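Long-range contacts in peptide chain release factor subunit 1 (Aeropyrum pernix, PDB 3AGK), which probably directs the end of translation by recognising the stop codons UAA, UAG and UGA, as a member of the eukaryotic release factor 1 family: residues 141-146 and 221-226; 155-160 and 208-213. One frame throughout, in Å; residues are numbered along the deposited sequence.

Interaction 1 of 2, residues 141-146 and 221-226; sequences NAIGII and GVIVAG
Residues 143-146 pair with 221-224 as parallel neighbours in the mixed sheet of eRF1 domain 2, the short strand axes lying 4.5 Å apart with their directions 23° from each other. Four backbone hydrogen bonds define the register. Gly144 is used twice, its N giving to Gly221 O (2.9 Å) and its O accepting from Ile223 N (2.7 Å). Ile146 repeats the pattern two residues on: its N reaches Ile223 O almost in line with the carbonyl, at a C=O...N angle of 172°, and its O takes the amide of Ala225. Each of the four acceptors also receives a CA-H...O contact, the shortest from Val222 CA to Gly144 O at 3.1 Å. The other edge of strand 142-146 pairs with strand 152-159.

Side chains add apolar contacts on both faces. On one, shared with helix 259-269, Ile143 and Ile223 meet obliquely. On the other, which helix 188-215 packs against, Ile146 CD1 touches Val222 CG1 at 3.9 Å. Gly221 leaves room for Ile143, whose CD1 lies 3.8 Å from Gly221 N. Because chi1 of Ile143 is -57°, its CG2 stands anti to the backbone N, which brings this methyl to 3.8 Å from Ile223 CD1.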
loop_
_atom_site.group_PDB
_atom_site.type_symbol
_atom_site.label_atom_id
_atom_site.label_comp_id
_atom_site.label_asym_id
_atom_site.label_seq_id
_atom_site.Cartn_x
_atom_site.Cartn_y
_atom_site.Cartn_z
ATOM N N ASN A 141 3.620 -9.067 -2.230
ATOM C CA ASN A 141 5.030 -8.825 -2.510
ATOM C C ASN A 141 5.703 -7.830 -1.564
ATOM O O ASN A 141 6.664 -7.161 -1.934
ATOM C CB ASN A 141 5.217 -8.376 -3.963
ATOM C CG ASN A 141 4.595 -7.025 -4.245
ATOM O OD1 ASN A 141 4.666 -6.534 -5.368
ATOM N ND2 ASN A 141 3.990 -6.414 -3.229
ATOM N N ALA A 142 5.200 -7.730 -0.342
ATOM C CA ALA A 142 5.730 -6.753 0.603
ATOM C C ALA A 142 7.034 -7.219 1.266
ATOM O O ALA A 142 7.195 -8.395 1.628
ATOM C CB ALA A 142 4.685 -6.418 1.657
ATOM N N ILE A 143 7.955 -6.276 1.405
ATOM C CA ILE A 143 9.191 -6.470 2.149
ATOM C C ILE A 143 9.255 -5.520 3.352
ATOM O O ILE A 143 9.072 -4.302 3.207
ATOM C CB ILE A 143 10.408 -6.198 1.248
ATOM C CG1 ILE A 143 10.358 -7.114 0.018
ATOM C CG2 ILE A 143 11.718 -6.325 2.041
ATOM C CD1 ILE A 143 10.428 -8.590 0.363
ATOM N N GLY A 144 9.491 -6.084 4.536
ATOM C CA GLY A 144 9.716 -5.301 5.741
ATOM C C GLY A 144 11.198 -4.980 5.834
ATOM O O GLY A 144 12.039 -5.744 5.384
ATOM N N ILE A 145 11.523 -3.821 6.380
ATOM C CA ILE A 145 12.917 -3.430 6.561
ATOM C C ILE A 145 13.106 -2.899 7.983
ATOM O O ILE A 145 12.319 -2.060 8.453
ATOM C CB ILE A 145 13.333 -2.348 5.557
ATOM C CG1 ILE A 145 12.913 -2.760 4.145
ATOM C CG2 ILE A 145 14.859 -2.061 5.645
ATOM C CD1 ILE A 145 12.488 -1.600 3.309
ATOM N N ILE A 146 14.126 -3.421 8.660
ATOM C CA ILE A 146 14.530 -2.945 9.983
ATOM C C ILE A 146 15.981 -2.468 9.891
ATOM O O ILE A 146 16.875 -3.250 9.583
ATOM C CB ILE A 146 14.393 -4.043 11.070
ATOM C CG1 ILE A 146 12.968 -4.597 11.094
ATOM C CG2 ILE A 146 14.748 -3.492 12.448
ATOM C CD1 ILE A 146 12.833 -5.988 11.714
ATOM N N GLY A 221 9.229 -11.058 2.979
ATOM C CA GLY A 221 10.577 -11.033 3.509
ATOM C C GLY A 221 10.858 -9.854 4.403
ATOM O O GLY A 221 10.069 -8.908 4.457
ATOM N N VAL A 222 11.997 -9.908 5.093
ATOM C CA VAL A 222 12.435 -8.801 5.942
ATOM C C VAL A 222 13.905 -8.569 5.719
ATOM O O VAL A 222 14.706 -9.502 5.749
ATOM C CB VAL A 222 12.186 -9.087 7.438
ATOM C CG1 VAL A 222 12.710 -7.923 8.323
ATOM C CG2 VAL A 222 10.694 -9.348 7.678
ATOM N N ILE A 223 14.264 -7.326 5.452
ATOM C CA ILE A 223 15.666 -6.971 5.352
ATOM C C ILE A 223 16.075 -6.364 6.681
ATOM O O ILE A 223 15.400 -5.456 7.201
ATOM C CB ILE A 223 15.898 -5.941 4.238
ATOM C CG1 ILE A 223 15.607 -6.562 2.865
ATOM C CG2 ILE A 223 17.332 -5.414 4.290
ATOM C CD1 ILE A 223 15.470 -5.529 1.752
ATOM N N VAL A 224 17.160 -6.864 7.251
ATOM C CA VAL A 224 17.734 -6.182 8.408
ATOM C C VAL A 224 19.026 -5.499 7.948
ATOM O O VAL A 224 19.887 -6.134 7.354
ATOM C CB VAL A 224 17.983 -7.130 9.631
ATOM C CG1 VAL A 224 18.651 -6.362 10.792
ATOM C CG2 VAL A 224 16.686 -7.757 10.083
ATOM N N ALA A 225 19.127 -4.197 8.204
ATOM C CA ALA A 225 20.279 -3.397 7.788
ATOM C C ALA A 225 20.759 -2.518 8.934
ATOM O O ALA A 225 20.120 -2.433 9.967
ATOM C CB ALA A 225 19.919 -2.523 6.605
ATOM N N GLY A 226 21.875 -1.842 8.719
ATOM C CA GLY A 226 22.375 -0.910 9.705
ATOM C C GLY A 226 23.878 -0.789 9.599
ATOM O O GLY A 226 24.531 -1.575 8.899
#

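Interaction 2 of 2, residues 155-160 and 208-213; sequences IGLLKG and NLLVPL
Ile155 and Leu157, two residues apart on strand 155-159, point their side chains at one side of helix 208-213 and meet Leu209, Leu210 and Leu213 in an apolar layer of sheet-on-helix packing. The short axes pass 9.9 Å apart at 29°, a separation that side chains bridge while the backbones stay apart.

Branch-methyl contacts form the first group. Ile155 uses one atom, CG2, for two partners: it lies 4.1 Å from Leu209 CD1 and equally far from Leu210 CD2. With chi1 at -55° this methyl sits anti to the backbone N, and both leucines run across the isoleucine at a slant.

The second group is an end-on meeting. Leu157 has its CG anti to the backbone N (chi1 -174°), extending the chain toward the helix, where Leu213 CD2 comes within 3.9 Å of both Leu157 CD1 and Leu157 CD2. A looser approach links Leu157 CD1 to Leu210 CD1 at 4.4 Å. Polar bonding plays no part between the segments; the strand's backbone groups are engaged within the sheet instead.

Leu219 of strand 219-226 touches Leu157, Leu210 and Leu213 alike, while strand 162-170 offers Leu169 to Ile155 and Leu166 to Leu157. Since Leu209 also meets Lys167 of strand 162-170, the end of helix 188-215 packs over three strands of the sheet, 152-159, 162-170 and 219-226, and helix 242-245 meets its Leu210 through Leu244.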
loop_
_atom_site.group_PDB
_atom_site.type_symbol
_atom_site.label_atom_id
_atom_site.label_comp_id
_atom_site.label_asym_id
_atom_site.label_seq_id
_atom_site.Cartn_x
_atom_site.Cartn_y
_atom_site.Cartn_z
ATOM N N ILE A 155 11.865 1.307 11.189
ATOM C CA ILE A 155 11.088 0.220 10.614
ATOM C C ILE A 155 10.351 0.738 9.363
ATOM O O ILE A 155 9.673 1.768 9.412
ATOM C CB ILE A 155 10.139 -0.400 11.653
ATOM C CG1 ILE A 155 10.958 -0.825 12.871
ATOM C CG2 ILE A 155 9.371 -1.606 11.062
ATOM C CD1 ILE A 155 10.138 -1.153 14.075
ATOM N N GLY A 156 10.531 0.051 8.232
ATOM C CA GLY A 156 9.948 0.499 6.980
ATOM C C GLY A 156 9.214 -0.610 6.250
ATOM O O GLY A 156 9.254 -1.773 6.656
ATOM N N LEU A 157 8.554 -0.245 5.159
ATOM C CA LEU A 157 7.770 -1.193 4.397
ATOM C C LEU A 157 7.872 -0.893 2.905
ATOM O O LEU A 157 7.669 0.245 2.480
ATOM C CB LEU A 157 6.312 -1.129 4.842
ATOM C CG LEU A 157 5.430 -2.197 4.195
ATOM C CD1 LEU A 157 5.891 -3.597 4.584
ATOM C CD2 LEU A 157 3.983 -1.972 4.579
ATOM N N LEU A 158 8.207 -1.913 2.117
ATOM C CA LEU A 158 8.255 -1.769 0.659
ATOM C C LEU A 158 7.194 -2.621 -0.017
ATOM O O LEU A 158 7.098 -3.824 0.254
ATOM C CB LEU A 158 9.624 -2.173 0.120
ATOM C CG LEU A 158 9.782 -2.106 -1.404
ATOM C CD1 LEU A 158 9.870 -0.639 -1.842
ATOM C CD2 LEU A 158 11.006 -2.914 -1.865
ATOM N N LYS A 159 6.415 -1.988 -0.898
ATOM C CA LYS A 159 5.455 -2.667 -1.773
ATOM C C LYS A 159 5.583 -2.115 -3.186
ATOM O O LYS A 159 5.282 -0.948 -3.436
ATOM C CB LYS A 159 4.022 -2.426 -1.316
ATOM C CG LYS A 159 3.719 -2.845 0.098
ATOM C CD LYS A 159 2.252 -2.574 0.401
ATOM C CE LYS A 159 1.922 -2.800 1.872
ATOM N NZ LYS A 159 0.506 -2.446 2.180
ATOM N N GLY A 160 6.005 -2.953 -4.121
ATOM C CA GLY A 160 6.276 -2.486 -5.472
ATOM C C GLY A 160 7.292 -1.364 -5.383
ATOM O O GLY A 160 8.356 -1.530 -4.791
ATOM N N ASN A 208 5.002 -6.059 16.077
ATOM C CA ASN A 208 3.640 -5.532 16.045
ATOM C C ASN A 208 3.259 -5.013 14.659
ATOM O O ASN A 208 2.109 -5.140 14.228
ATOM C CB ASN A 208 3.462 -4.423 17.074
ATOM C CG ASN A 208 3.434 -4.949 18.498
ATOM O OD1 ASN A 208 3.610 -4.185 19.440
ATOM N ND2 ASN A 208 3.218 -6.260 18.662
ATOM N N LEU A 209 4.228 -4.422 13.971
ATOM C CA LEU A 209 3.980 -3.854 12.646
ATOM C C LEU A 209 4.000 -4.885 11.518
ATOM O O LEU A 209 3.217 -4.791 10.581
ATOM C CB LEU A 209 4.984 -2.742 12.355
ATOM C CG LEU A 209 4.796 -1.505 13.239
ATOM C CD1 LEU A 209 6.033 -0.645 13.199
ATOM C CD2 LEU A 209 3.552 -0.714 12.806
ATOM N N LEU A 210 4.884 -5.873 11.611
ATOM C CA LEU A 210 5.174 -6.728 10.457
ATOM C C LEU A 210 4.512 -8.110 10.512
ATOM O O LEU A 210 4.113 -8.656 9.478
ATOM C CB LEU A 210 6.694 -6.865 10.259
ATOM C CG LEU A 210 7.486 -5.937 9.315
ATOM C CD1 LEU A 210 6.687 -4.754 8.754
ATOM C CD2 LEU A 210 8.827 -5.480 9.916
ATOM N N VAL A 211 4.380 -8.670 11.708
ATOM C CA VAL A 211 3.803 -10.011 11.852
ATOM C C VAL A 211 2.372 -10.171 11.294
ATOM O O VAL A 211 2.062 -11.184 10.681
ATOM C CB VAL A 211 3.873 -10.513 13.314
ATOM C CG1 VAL A 211 2.922 -11.714 13.532
ATOM C CG2 VAL A 211 5.322 -10.849 13.695
ATOM N N PRO A 212 1.489 -9.184 11.515
ATOM C CA PRO A 212 0.160 -9.339 10.903
ATOM C C PRO A 212 0.258 -9.442 9.377
ATOM O O PRO A 212 -0.420 -10.264 8.761
ATOM C CB PRO A 212 -0.559 -8.051 11.297
ATOM C CG PRO A 212 0.135 -7.600 12.548
ATOM C CD PRO A 212 1.576 -7.985 12.365
ATOM N N LEU A 213 1.107 -8.609 8.784
ATOM C CA LEU A 213 1.361 -8.661 7.354
ATOM C C LEU A 213 1.848 -10.048 6.940
ATOM O O LEU A 213 1.405 -10.591 5.926
ATOM C CB LEU A 213 2.379 -7.593 6.964
ATOM C CG LEU A 213 1.810 -6.209 6.632
ATOM C CD1 LEU A 213 0.699 -5.806 7.592
ATOM C CD2 LEU A 213 2.907 -5.154 6.601
#

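How the interactions relate
Interactions 1 and 2 are both buried in domain 2 and share one sheet, their centres 8 Å apart. Interaction 1 works within the sheet and rests on backbone hydrogen bonding; interaction 2 works between the sheet and a helix and is entirely apolar, reaching partly exposed residues at Leu209 and Leu213. Strands 142-149 and 152-159, consecutive in the chain, join the two directly: Leu158 N lies 2.8 Å from Ile143 O, a probable hydrogen bond, and Leu157 CD1 packs at 3.5 Å from that same oxygen. Both 155-160 and 208-213 fall between 146 and 221, so interaction 2 is nested in the loop closed by interaction 1; helix 188-215 then leads on to strand 219-226.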